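Local structure of acetamidase (Bacillus halodurans, 2II1) at residues L169-V173 against D174-L178. The protein binds calcium and probably hydrolyses carbon-nitrogen bonds in linear amides. Residues are numbered along the deposited sequence; the frame is centred on the assembly and turned at random.
Sequences LPVEV and DGALL
In Val173 a chi1 of -44° sets CG1 anti to the carbonyl carbon and CG2 between the backbone N and the carbonyl carbon, where CG2 meets CD1 of Leu177 at 3.9 Å; the two side chains cross at about a right angle. Leu178 extends CG opposite its backbone N (chi1 -178°), and its CD1 packs 3.8 Å from CD1 of Leu169. Separately, CG2 of Val171 lies 3.9 Å from CB of Ala176, whose short side chain suits the close approach of the backbones.

The chain reverses through a type II beta turn from Val173 to Ala176, closed by a hydrogen bond from Ala176 N to Val173 O (2.9 Å), the nitrogen lying 27° off the carbonyl plane. Gly175, third in the turn, takes a positive phi at which a CB would press against the preceding carbonyl oxygen. A water bridges the arms, accepting from Glu172 N at 2.7 Å and donating to Ala176 O at 3.0 Å.

The Asp174 carboxylate forms a salt bridge with Arg70 and accepts a hydrogen bond from Arg71 N; Glu172 forms a salt bridge with Arg213. From strand 74-84, Leu75 meets Val171 and Ala176, and Ile77 meets Leu169 and Leu178. The turn thus links strands 166-170 and 176-184 of different sheets: three separate carbon-carbon contacts join the two arms, the water satisfies backbone groups that do not pair directly, and the acidic side chains tie the bend to neighbouring arginines.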
loop_
_atom_site.group_PDB
_atom_site.type_symbol
_atom_site.label_atom_id
_atom_site.label_comp_id
_atom_site.label_asym_id
_atom_site.label_seq_id
_atom_site.Cartn_x
_atom_site.Cartn_y
_atom_site.Cartn_z
ATOM N N LEU A 169 17.024 -10.193 -8.678
ATOM C CA LEU A 169 17.059 -9.439 -9.958
ATOM C C LEU A 169 17.406 -10.354 -11.144
ATOM O O LEU A 169 18.053 -11.373 -10.947
ATOM C CB LEU A 169 18.106 -8.328 -9.905
ATOM C CG LEU A 169 17.839 -7.193 -8.924
ATOM C CD1 LEU A 169 19.046 -6.265 -8.900
ATOM C CD2 LEU A 169 16.521 -6.476 -9.299
ATOM N N PRO A 170 16.985 -9.984 -12.379
ATOM C CA PRO A 170 17.290 -10.813 -13.539
ATOM C C PRO A 170 18.754 -10.664 -13.957
ATOM O O PRO A 170 19.371 -9.613 -13.746
ATOM C CB PRO A 170 16.365 -10.252 -14.616
ATOM C CG PRO A 170 16.243 -8.816 -14.241
ATOM C CD PRO A 170 16.235 -8.774 -12.769
ATOM N N VAL A 171 19.303 -11.728 -14.510
ATOM C CA VAL A 171 20.545 -11.650 -15.270
ATOM C C VAL A 171 20.133 -11.694 -16.728
ATOM O O VAL A 171 19.664 -12.728 -17.217
ATOM C CB VAL A 171 21.469 -12.846 -14.961
ATOM C CG1 VAL A 171 22.720 -12.868 -15.898
ATOM C CG2 VAL A 171 21.890 -12.793 -13.540
ATOM N N GLU A 172 20.282 -10.564 -17.422
ATOM C CA GLU A 172 19.897 -10.454 -18.825
ATOM C C GLU A 172 21.104 -10.296 -19.755
ATOM O O GLU A 172 20.967 -10.465 -20.953
ATOM C CB GLU A 172 18.937 -9.295 -19.019
ATOM C CG GLU A 172 17.626 -9.419 -18.251
ATOM C CD GLU A 172 16.785 -10.639 -18.652
ATOM O OE1 GLU A 172 17.055 -11.271 -19.687
ATOM O OE2 GLU A 172 15.832 -10.964 -17.929
ATOM N N VAL A 173 22.266 -9.947 -19.206
ATOM C CA VAL A 173 23.516 -9.927 -19.960
ATOM C C VAL A 173 24.491 -10.734 -19.101
ATOM O O VAL A 173 24.371 -10.725 -17.881
ATOM C CB VAL A 173 24.000 -8.456 -20.234
ATOM C CG1 VAL A 173 22.825 -7.554 -20.681
ATOM C CG2 VAL A 173 24.661 -7.838 -19.036
ATOM N N ASP A 174 25.436 -11.459 -19.704
ATOM C CA ASP A 174 26.306 -12.331 -18.907
ATOM C C ASP A 174 27.093 -11.481 -17.884
ATOM O O ASP A 174 27.534 -10.351 -18.188
ATOM C CB ASP A 174 27.256 -13.163 -19.778
ATOM C CG ASP A 174 26.546 -14.277 -20.599
ATOM O OD1 ASP A 174 25.340 -14.611 -20.422
ATOM O OD2 ASP A 174 27.237 -14.832 -21.467
ATOM N N GLY A 175 27.252 -12.023 -16.668
ATOM C CA GLY A 175 27.838 -11.283 -15.565
ATOM C C GLY A 175 26.870 -10.406 -14.781
ATOM O O GLY A 175 27.235 -9.878 -13.737
ATOM N N ALA A 176 25.655 -10.209 -15.290
ATOM C CA ALA A 176 24.584 -9.411 -14.600
ATOM C C ALA A 176 24.809 -7.898 -14.642
ATOM O O ALA A 176 23.952 -7.165 -15.129
ATOM C CB ALA A 176 24.388 -9.875 -13.153
ATOM N N LEU A 177 25.954 -7.470 -14.101
ATOM C CA LEU A 177 26.356 -6.058 -13.967
ATOM C C LEU A 177 25.454 -5.315 -12.996
ATOM O O LEU A 177 24.593 -4.521 -13.397
ATOM C CB LEU A 177 26.426 -5.334 -15.306
ATOM C CG LEU A 177 27.333 -5.997 -16.352
ATOM C CD1 LEU A 177 27.176 -5.243 -17.633
ATOM C CD2 LEU A 177 28.777 -6.055 -15.927
ATOM N N LEU A 178 25.699 -5.593 -11.716
ATOM C CA LEU A 178 24.931 -5.082 -10.575
ATOM C C LEU A 178 25.501 -3.729 -10.125
ATOM O O LEU A 178 26.693 -3.554 -10.072
ATOM C CB LEU A 178 24.993 -6.070 -9.387
ATOM C CG LEU A 178 24.219 -5.766 -8.106
ATOM C CD1 LEU A 178 22.713 -5.586 -8.338
ATOM C CD2 LEU A 178 24.446 -6.851 -7.044
HETATM O O HOH W 1 21.723 -8.384 -16.636
#